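Local coordinates for protein glutathione transferase o1 (Bombyx mori, PDB 3RBT) that probably acts as an omega-class glutathione transferase that can also use glutathione to reduce dehydroascorbate, at residues E128-S133 and W180-R185; E124-L129 and E153-E158; Q147-L152 and S202-F207. All blocks are in the same frame, centred on the assembly; numbering follows the deposited sequence.

Interaction 1 of 3, residues E128-S133 and W180-R185; sequences ELIKGS and WPWVER
A buried helix-to-helix packing contact joins I130 of helix 113-138 to W182 of helix 174-186, inside the all-helical C-terminal domain of the glutathione transferase fold. I130 lies across one face of the W182 indole. Its CG1 sits 3.5 Å from the centroid of the five-membered ring of W182, only 7° off the ring normal, which makes a CH-pi contact. CD1 of I130 carries on over the six-membered ring and comes within 3.7 Å of W182 CZ2. The CG2 branch of I130 drops toward the nitrogen, 3.5 Å from W182 NE1. The first torsion of I130 explains the split: CG2 stands anti to the backbone N and CG1 beside it (chi1 -65°), and both branches reach the ring. No hydrogen bond crosses between the two segments, so apolar packing carries the contact. Helix 36-47 of the N-terminal domain closes in nearby: Y37 meets W182 edge-to-face and also touches I130. The pair thus lies where the two domains meet. Replacing W182 with an alanine is likely to open a gap over I130 and leave Y37 without its edge-to-face partner. On the same helix, R185 turns back on its own segment and gives a hydrogen bond from NH1 to P181 O, 2.9 Å away. R185 N also bonds to that oxygen, from the opposite face of the carbonyl plane. NH1 also bonds to H39, while NH2 bonds to M34 O and NE to the Y234 hydroxyl. At the edge of the indole, near its plane, S133 OG lies 3.5 Å from W182 CD1. That hydroxyl bonds back to its own helix, with S133 OG 2.8 Å from I130 O.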
loop_
_atom_site.group_PDB
_atom_site.type_symbol
_atom_site.label_atom_id
_atom_site.label_comp_id
_atom_site.label_asym_id
_atom_site.label_seq_id
_atom_site.Cartn_x
_atom_site.Cartn_y
_atom_site.Cartn_z
ATOM N N GLU A 128 -1.506 12.245 -2.116
ATOM C CA GLU A 128 -1.959 13.381 -2.922
ATOM C C GLU A 128 -1.189 14.669 -2.576
ATOM O O GLU A 128 -0.876 15.476 -3.463
ATOM C CB GLU A 128 -3.488 13.558 -2.840
ATOM C CG GLU A 128 -4.266 12.366 -3.445
ATOM C CD GLU A 128 -5.784 12.504 -3.387
ATOM O OE1 GLU A 128 -6.309 13.172 -2.472
ATOM O OE2 GLU A 128 -6.464 11.924 -4.263
ATOM N N LEU A 129 -0.848 14.832 -1.297
ATOM C CA LEU A 129 -0.020 15.951 -0.849
ATOM C C LEU A 129 1.404 15.777 -1.381
ATOM O O LEU A 129 2.022 16.737 -1.852
ATOM C CB LEU A 129 -0.066 16.064 0.680
ATOM C CG LEU A 129 0.697 17.088 1.553
ATOM C CD1 LEU A 129 1.262 18.258 0.794
ATOM C CD2 LEU A 129 -0.194 17.604 2.664
ATOM N N ILE A 130 1.900 14.542 -1.339
ATOM C CA ILE A 130 3.215 14.211 -1.880
ATOM C C ILE A 130 3.318 14.564 -3.376
ATOM O O ILE A 130 4.280 15.227 -3.784
ATOM C CB ILE A 130 3.581 12.729 -1.624
ATOM C CG1 ILE A 130 3.719 12.461 -0.115
ATOM C CG2 ILE A 130 4.855 12.357 -2.344
ATOM C CD1 ILE A 130 3.859 10.987 0.251
ATOM N N LYS A 131 2.326 14.147 -4.170
ATOM C CA LYS A 131 2.300 14.436 -5.615
ATOM C C LYS A 131 2.373 15.941 -5.898
ATOM O O LYS A 131 3.199 16.383 -6.695
ATOM C CB LYS A 131 1.057 13.840 -6.297
ATOM C CG LYS A 131 1.046 12.316 -6.378
ATOM C CD LYS A 131 -0.270 11.800 -6.984
ATOM C CE LYS A 131 -0.302 10.276 -7.002
ATOM N NZ LYS A 131 -1.420 9.768 -7.852
ATOM N N GLY A 132 1.503 16.708 -5.239
ATOM C CA GLY A 132 1.503 18.169 -5.329
ATOM C C GLY A 132 2.818 18.808 -4.902
ATOM O O GLY A 132 3.302 19.737 -5.548
ATOM N N SER A 133 3.409 18.308 -3.820
ATOM C CA SER A 133 4.674 18.854 -3.338
ATOM C C SER A 133 5.816 18.548 -4.317
ATOM O O SER A 133 6.696 19.388 -4.545
ATOM C CB SER A 133 4.993 18.333 -1.934
ATOM O OG SER A 133 5.557 17.040 -1.999
ATOM N N TRP A 180 5.399 13.341 8.404
ATOM C CA TRP A 180 6.259 14.473 8.738
ATOM C C TRP A 180 7.230 14.955 7.648
ATOM O O TRP A 180 7.326 16.162 7.426
ATOM C CB TRP A 180 7.019 14.253 10.055
ATOM C CG TRP A 180 7.759 15.502 10.450
ATOM C CD1 TRP A 180 9.104 15.686 10.477
ATOM C CD2 TRP A 180 7.172 16.762 10.812
ATOM N NE1 TRP A 180 9.400 16.982 10.853
ATOM C CE2 TRP A 180 8.226 17.660 11.058
ATOM C CE3 TRP A 180 5.850 17.215 10.942
ATOM C CZ2 TRP A 180 8.004 18.986 11.458
ATOM C CZ3 TRP A 180 5.630 18.531 11.317
ATOM C CH2 TRP A 180 6.700 19.403 11.570
ATOM N N PRO A 181 7.963 14.036 6.983
ATOM C CA PRO A 181 8.974 14.531 6.051
ATOM C C PRO A 181 8.456 15.578 5.051
ATOM O O PRO A 181 9.123 16.588 4.843
ATOM C CB PRO A 181 9.442 13.251 5.341
ATOM C CG PRO A 181 9.301 12.220 6.391
ATOM C CD PRO A 181 7.999 12.562 7.058
ATOM N N TRP A 182 7.276 15.356 4.479
ATOM C CA TRP A 182 6.699 16.307 3.533
ATOM C C TRP A 182 6.226 17.582 4.219
ATOM O O TRP A 182 6.419 18.672 3.686
ATOM C CB TRP A 182 5.595 15.657 2.690
ATOM C CG TRP A 182 6.193 14.633 1.771
ATOM C CD1 TRP A 182 6.604 14.824 0.472
ATOM C CD2 TRP A 182 6.492 13.271 2.089
ATOM N NE1 TRP A 182 7.126 13.657 -0.032
ATOM C CE2 TRP A 182 7.074 12.690 0.941
ATOM C CE3 TRP A 182 6.316 12.479 3.234
ATOM C CZ2 TRP A 182 7.475 11.349 0.903
ATOM C CZ3 TRP A 182 6.720 11.152 3.195
ATOM C CH2 TRP A 182 7.298 10.604 2.039
ATOM N N VAL A 183 5.651 17.446 5.414
ATOM C CA VAL A 183 5.224 18.611 6.187
ATOM C C VAL A 183 6.408 19.539 6.529
ATOM O O VAL A 183 6.314 20.757 6.383
ATOM C CB VAL A 183 4.409 18.201 7.441
ATOM C CG1 VAL A 183 4.067 19.418 8.296
ATOM C CG2 VAL A 183 3.129 17.495 7.020
ATOM N N GLU A 184 7.524 18.959 6.963
ATOM C CA GLU A 184 8.716 19.744 7.292
ATOM C C GLU A 184 9.236 20.522 6.074
ATOM O O GLU A 184 9.686 21.665 6.203
ATOM C CB GLU A 184 9.811 18.832 7.820
ATOM C CG GLU A 184 10.906 19.546 8.569
ATOM C CD GLU A 184 11.958 18.576 9.039
ATOM O OE1 GLU A 184 12.894 18.291 8.256
ATOM O OE2 GLU A 184 11.838 18.087 10.187
ATOM N N ARG A 185 9.173 19.878 4.905
ATOM C CA ARG A 185 9.573 20.492 3.640
ATOM C C ARG A 185 8.679 21.661 3.236
ATOM O O ARG A 185 9.166 22.631 2.666
ATOM C CB ARG A 185 9.636 19.452 2.521
ATOM C CG ARG A 185 10.894 18.603 2.594
ATOM C CD ARG A 185 10.784 17.295 1.820
ATOM N NE ARG A 185 12.065 16.590 1.865
ATOM C CZ ARG A 185 12.516 15.910 2.920
ATOM N NH1 ARG A 185 11.791 15.831 4.030
ATOM N NH2 ARG A 185 13.703 15.313 2.872
#

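Interaction 2 of 3, residues E124-L129 and E153-E158; sequences ERFNEL and EIFEKE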
loop_
_atom_site.group_PDB
_atom_site.type_symbol
_atom_site.label_atom_id
_atom_site.label_comp_id
_atom_site.label_asym_id
_atom_site.label_seq_id
_atom_site.Cartn_x
_atom_site.Cartn_y
_atom_site.Cartn_z
ATOM N N GLU A 124 -2.155 6.489 2.716
ATOM C CA GLU A 124 -2.468 6.455 1.297
ATOM C C GLU A 124 -3.022 7.800 0.804
ATOM O O GLU A 124 -2.544 8.339 -0.197
ATOM C CB GLU A 124 -3.416 5.300 0.980
ATOM C CG GLU A 124 -3.804 5.192 -0.486
ATOM C CD GLU A 124 -2.668 4.737 -1.397
ATOM O OE1 GLU A 124 -2.805 4.927 -2.631
ATOM O OE2 GLU A 124 -1.656 4.184 -0.904
ATOM N N ARG A 125 -4.024 8.333 1.505
ATOM C CA ARG A 125 -4.542 9.679 1.240
ATOM C C ARG A 125 -3.464 10.771 1.151
ATOM O O ARG A 125 -3.554 11.667 0.302
ATOM C CB ARG A 125 -5.570 10.079 2.302
ATOM C CG ARG A 125 -6.965 9.610 2.022
ATOM C CD ARG A 125 -7.808 9.663 3.284
ATOM N NE ARG A 125 -9.020 8.857 3.163
ATOM C CZ ARG A 125 -9.603 8.221 4.174
ATOM N NH1 ARG A 125 -9.083 8.280 5.395
ATOM N NH2 ARG A 125 -10.702 7.507 3.963
ATOM N N PHE A 126 -2.456 10.689 2.023
ATOM C CA PHE A 126 -1.348 11.650 2.047
ATOM C C PHE A 126 -0.553 11.677 0.737
ATOM O O PHE A 126 0.110 12.673 0.436
ATOM C CB PHE A 126 -0.409 11.374 3.232
ATOM C CG PHE A 126 0.524 12.537 3.586
ATOM C CD1 PHE A 126 0.055 13.643 4.289
ATOM C CD2 PHE A 126 1.879 12.488 3.256
ATOM C CE1 PHE A 126 0.919 14.704 4.630
ATOM C CE2 PHE A 126 2.752 13.537 3.590
ATOM C CZ PHE A 126 2.276 14.643 4.276
ATOM N N ASN A 127 -0.624 10.597 -0.044
ATOM C CA ASN A 127 0.077 10.554 -1.342
ATOM C C ASN A 127 -0.301 11.699 -2.288
ATOM O O ASN A 127 0.490 12.068 -3.162
ATOM C CB ASN A 127 -0.125 9.207 -2.048
ATOM C CG ASN A 127 0.697 8.095 -1.432
ATOM O OD1 ASN A 127 1.724 8.335 -0.780
ATOM N ND2 ASN A 127 0.250 6.860 -1.634
ATOM N N GLU A 128 -1.506 12.245 -2.116
ATOM C CA GLU A 128 -1.959 13.381 -2.922
ATOM C C GLU A 128 -1.189 14.669 -2.576
ATOM O O GLU A 128 -0.876 15.476 -3.463
ATOM C CB GLU A 128 -3.488 13.558 -2.840
ATOM C CG GLU A 128 -4.266 12.366 -3.445
ATOM C CD GLU A 128 -5.784 12.504 -3.387
ATOM O OE1 GLU A 128 -6.309 13.172 -2.472
ATOM O OE2 GLU A 128 -6.464 11.924 -4.263
ATOM N N LEU A 129 -0.848 14.832 -1.297
ATOM C CA LEU A 129 -0.020 15.951 -0.849
ATOM C C LEU A 129 1.404 15.777 -1.381
ATOM O O LEU A 129 2.022 16.737 -1.852
ATOM C CB LEU A 129 -0.066 16.064 0.680
ATOM C CG LEU A 129 0.697 17.088 1.553
ATOM C CD1 LEU A 129 1.262 18.258 0.794
ATOM C CD2 LEU A 129 -0.194 17.604 2.664
ATOM N N GLU A 153 -6.713 19.964 4.427
ATOM C CA GLU A 153 -8.071 20.084 4.985
ATOM C C GLU A 153 -8.531 18.755 5.594
ATOM O O GLU A 153 -9.148 18.734 6.656
ATOM C CB GLU A 153 -9.089 20.590 3.943
ATOM C CG GLU A 153 -10.330 21.274 4.574
ATOM C CD GLU A 153 -11.338 21.825 3.555
ATOM O OE1 GLU A 153 -11.698 23.027 3.648
ATOM O OE2 GLU A 153 -11.784 21.062 2.668
ATOM N N ILE A 154 -8.221 17.652 4.912
ATOM C CA ILE A 154 -8.571 16.311 5.386
ATOM C C ILE A 154 -7.868 16.008 6.715
ATOM O O ILE A 154 -8.496 15.555 7.674
ATOM C CB ILE A 154 -8.240 15.230 4.309
ATOM C CG1 ILE A 154 -9.252 15.306 3.154
ATOM C CG2 ILE A 154 -8.216 13.816 4.912
ATOM C CD1 ILE A 154 -8.742 14.722 1.841
ATOM N N PHE A 155 -6.571 16.282 6.767
ATOM C CA PHE A 155 -5.780 16.013 7.967
ATOM C C PHE A 155 -6.092 16.947 9.136
ATOM O O PHE A 155 -5.935 16.560 10.292
ATOM C CB PHE A 155 -4.285 15.974 7.632
ATOM C CG PHE A 155 -3.851 14.665 7.048
ATOM C CD1 PHE A 155 -3.212 13.719 7.840
ATOM C CD2 PHE A 155 -4.124 14.351 5.717
ATOM C CE1 PHE A 155 -2.824 12.485 7.315
ATOM C CE2 PHE A 155 -3.738 13.108 5.175
ATOM C CZ PHE A 155 -3.086 12.179 5.980
ATOM N N GLU A 156 -6.553 18.158 8.830
ATOM C CA GLU A 156 -6.992 19.100 9.857
ATOM C C GLU A 156 -8.245 18.564 10.540
ATOM O O GLU A 156 -8.321 18.505 11.770
ATOM C CB GLU A 156 -7.273 20.481 9.247
ATOM C CG GLU A 156 -7.968 21.471 10.190
ATOM C CD GLU A 156 -7.079 21.943 11.323
ATOM O OE1 GLU A 156 -7.622 22.449 12.321
ATOM O OE2 GLU A 156 -5.839 21.815 11.224
ATOM N N LYS A 157 -9.214 18.166 9.719
ATOM C CA LYS A 157 -10.457 17.578 10.193
ATOM C C LYS A 157 -10.219 16.288 10.978
ATOM O O LYS A 157 -10.842 16.074 12.019
ATOM C CB LYS A 157 -11.409 17.343 9.019
ATOM C CG LYS A 157 -12.106 18.621 8.545
ATOM C CD LYS A 157 -12.732 18.452 7.163
ATOM C CE LYS A 157 -13.359 19.754 6.675
ATOM N NZ LYS A 157 -13.597 19.713 5.204
ATOM N N GLU A 158 -9.305 15.452 10.488
ATOM C CA GLU A 158 -8.969 14.200 11.160
ATOM C C GLU A 158 -8.310 14.419 12.523
ATOM O O GLU A 158 -8.689 13.775 13.504
ATOM C CB GLU A 158 -8.065 13.331 10.282
ATOM C CG GLU A 158 -7.711 11.981 10.901
ATOM C CD GLU A 158 -8.909 11.053 11.050
ATOM O OE1 GLU A 158 -9.805 11.076 10.186
ATOM O OE2 GLU A 158 -8.955 10.286 12.031
#
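F126 turns the edge of its ring to one face of F155, and CD1 of F126 lies 3.9 Å from F155 CZ. The ring planes stand at 77° and their centroids are 5.5 Å apart, so this is a T-shaped (edge-to-face) stack. F126 CB also comes within 3.9 Å of F155 CZ, which brings the outer end of the F155 ring close to the backbone of helix 113-138. CG of F126 is anti to the backbone N (chi1 -163°), and this turn of the side chain sets its ring in front of F155. The contact joins helices 113-138 and 145-162, which follow each other in the helical domain of the transferase. V179 of helix 174-186 touches both rings, and F207 packs on F155 as well. Nearer the surface, R125 CD comes near I154 CG2, at 4.5 Å, a loose contact. E158 has its own salt bridge with R162. About one turn along from R125, E128 points its carboxylate to another chain, where its OE2 forms a salt bridge with R72 of the second subunit.

Interaction 3 of 3, residues Q147-L152 and S202-F207; sequences QIIQTL and SLFPNF
L152 of helix 145-162 packs against two phenylalanines, F204 and F207, on different sides of its side chain, and these three side chains make up most of the contact. L152 CB sits over the centre of one face of the F204 ring. It is 3.7 Å from the ring centroid and 13° off the normal, a CH-pi contact. CD1 of L152 extends this cover, 3.7 Å from F204 CE2. The other methyl turns to the second ring: L152 CD2 is 3.5 Å from F207 CE2. CG of L152 is anti to the carbonyl carbon (chi1 -68°), and from there its two methyls divide between the two aromatic rings. The far face of F204 is covered by L203 CB from its own segment, so the ring is held between L203 and L152. I149 meets the rim of F204, with I149 CG2 in the ring plane and 4.0 Å from F204 CZ. The backbone joins in too, since I149 O lies 3.7 Å from the same F204 CZ.

The contact sets helix 145-162 against the start of helix 205-216, within the GST C-terminal helix bundle. F204 stands at the N-cap position, just before that helix begins. E156, one turn further along helix 145-162, accepts hydrogen bonds from the backbone N of N206 and of F207, so a carboxylate meets the first turn of the helix. The negative charge there probably suits the positive end of the helix dipole. F207 also touches V183 of helix 174-186, and its ring meets that of W210, on its own helix, with the planes at about 45°.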
loop_
_atom_site.group_PDB
_atom_site.type_symbol
_atom_site.label_atom_id
_atom_site.label_comp_id
_atom_site.label_asym_id
_atom_site.label_seq_id
_atom_site.Cartn_x
_atom_site.Cartn_y
_atom_site.Cartn_z
ATOM N N GLN A 147 -3.308 20.664 -4.567
ATOM C CA GLN A 147 -3.243 19.303 -4.022
ATOM C C GLN A 147 -2.813 19.308 -2.554
ATOM O O GLN A 147 -3.349 18.552 -1.745
ATOM C CB GLN A 147 -2.282 18.428 -4.840
ATOM C CG GLN A 147 -2.827 17.996 -6.194
ATOM C CD GLN A 147 -3.917 16.952 -6.065
ATOM O OE1 GLN A 147 -3.641 15.774 -5.805
ATOM N NE2 GLN A 147 -5.165 17.376 -6.245
ATOM N N ILE A 148 -1.838 20.159 -2.238
ATOM C CA ILE A 148 -1.348 20.354 -0.876
ATOM C C ILE A 148 -2.491 20.769 0.044
ATOM O O ILE A 148 -2.733 20.132 1.069
ATOM C CB ILE A 148 -0.266 21.472 -0.821
ATOM C CG1 ILE A 148 0.798 21.284 -1.919
ATOM C CG2 ILE A 148 0.290 21.643 0.599
ATOM C CD1 ILE A 148 2.057 20.624 -1.504
ATOM N N ILE A 149 -3.182 21.842 -0.345
ATOM C CA ILE A 149 -4.241 22.459 0.456
ATOM C C ILE A 149 -5.410 21.504 0.736
ATOM O O ILE A 149 -5.834 21.361 1.883
ATOM C CB ILE A 149 -4.724 23.792 -0.187
ATOM C CG1 ILE A 149 -3.565 24.802 -0.210
ATOM C CG2 ILE A 149 -5.932 24.359 0.564
ATOM C CD1 ILE A 149 -3.695 25.917 -1.241
ATOM N N GLN A 150 -5.901 20.845 -0.309
ATOM C CA GLN A 150 -6.999 19.875 -0.197
ATOM C C GLN A 150 -6.701 18.731 0.772
ATOM O O GLN A 150 -7.572 18.325 1.547
ATOM C CB GLN A 150 -7.345 19.300 -1.572
ATOM C CG GLN A 150 -7.993 20.300 -2.515
ATOM C CD GLN A 150 -9.435 20.604 -2.148
ATOM O OE1 GLN A 150 -9.757 21.715 -1.709
ATOM N NE2 GLN A 150 -10.315 19.616 -2.324
ATOM N N THR A 151 -5.473 18.213 0.712
ATOM C CA THR A 151 -5.043 17.154 1.616
ATOM C C THR A 151 -4.935 17.684 3.047
ATOM O O THR A 151 -5.345 17.006 3.990
ATOM C CB THR A 151 -3.704 16.530 1.171
ATOM O OG1 THR A 151 -3.785 16.167 -0.213
ATOM C CG2 THR A 151 -3.379 15.287 1.998
ATOM N N LEU A 152 -4.407 18.899 3.203
ATOM C CA LEU A 152 -4.301 19.509 4.527
ATOM C C LEU A 152 -5.665 19.696 5.209
ATOM O O LEU A 152 -5.760 19.581 6.433
ATOM C CB LEU A 152 -3.516 20.829 4.487
ATOM C CG LEU A 152 -2.011 20.784 4.168
ATOM C CD1 LEU A 152 -1.416 22.198 4.125
ATOM C CD2 LEU A 152 -1.231 19.902 5.144
ATOM N N SER A 202 -2.954 29.429 8.482
ATOM C CA SER A 202 -4.042 29.821 9.383
ATOM C C SER A 202 -5.349 29.069 9.117
ATOM O O SER A 202 -6.236 29.034 9.976
ATOM C CB SER A 202 -4.263 31.336 9.297
ATOM O OG SER A 202 -5.456 31.731 9.960
ATOM N N LEU A 203 -5.455 28.469 7.930
ATOM C CA LEU A 203 -6.608 27.648 7.550
ATOM C C LEU A 203 -6.672 26.336 8.328
ATOM O O LEU A 203 -7.744 25.739 8.467
ATOM C CB LEU A 203 -6.591 27.350 6.043
ATOM C CG LEU A 203 -7.000 28.468 5.076
ATOM C CD1 LEU A 203 -6.336 28.292 3.719
ATOM C CD2 LEU A 203 -8.525 28.553 4.931
ATOM N N PHE A 204 -5.523 25.896 8.834
ATOM C CA PHE A 204 -5.420 24.617 9.531
ATOM C C PHE A 204 -4.769 24.809 10.897
ATOM O O PHE A 204 -3.582 24.506 11.065
ATOM C CB PHE A 204 -4.636 23.615 8.679
ATOM C CG PHE A 204 -4.929 23.724 7.212
ATOM C CD1 PHE A 204 -6.145 23.277 6.698
ATOM C CD2 PHE A 204 -4.006 24.305 6.346
ATOM C CE1 PHE A 204 -6.430 23.395 5.344
ATOM C CE2 PHE A 204 -4.283 24.428 4.995
ATOM C CZ PHE A 204 -5.496 23.970 4.492
ATOM N N PRO A 205 -5.549 25.310 11.876
ATOM C CA PRO A 205 -5.005 25.726 13.171
ATOM C C PRO A 205 -4.491 24.573 14.027
ATOM O O PRO A 205 -3.436 24.702 14.643
ATOM C CB PRO A 205 -6.184 26.445 13.843
ATOM C CG PRO A 205 -7.393 25.894 13.193
ATOM C CD PRO A 205 -7.001 25.557 11.784
ATOM N N ASN A 206 -5.217 23.458 14.055
ATOM C CA ASN A 206 -4.769 22.273 14.796
ATOM C C ASN A 206 -3.553 21.594 14.147
ATOM O O ASN A 206 -2.623 21.173 14.841
ATOM C CB ASN A 206 -5.926 21.283 14.994
ATOM C CG ASN A 206 -7.030 21.845 15.892
ATOM O OD1 ASN A 206 -6.752 22.533 16.872
ATOM N ND2 ASN A 206 -8.285 21.547 15.559
ATOM N N PHE A 207 -3.556 21.519 12.818
ATOM C CA PHE A 207 -2.424 20.958 12.068
ATOM C C PHE A 207 -1.179 21.809 12.270
ATOM O O PHE A 207 -0.102 21.279 12.527
ATOM C CB PHE A 207 -2.752 20.851 10.573
ATOM C CG PHE A 207 -1.911 19.843 9.837
ATOM C CD1 PHE A 207 -2.234 18.491 9.876
ATOM C CD2 PHE A 207 -0.795 20.248 9.108
ATOM C CE1 PHE A 207 -1.463 17.548 9.198
ATOM C CE2 PHE A 207 -0.012 19.320 8.424
ATOM C CZ PHE A 207 -0.347 17.961 8.468
#

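From the N terminus, the chain passes the sheet domain and enters helix 113-138, which serves interactions 1 and 2. Interaction 2 closes the shorter loop, returning from 124-129 to 153-158 on the next helix. Interaction 1 starts from overlapping residues and spans further, to helix 174-186, so helix 145-162 lies within its loop. Interaction 3 leaves from that helix at 147-152 and ends at 202-207. It therefore crosses both others along the chain. In space the three meet: F126 packs on W182 and V183, L129 on I148 and L152. Together they tie helices 113-138, 145-162, 174-186 and 205-216 into one bundle.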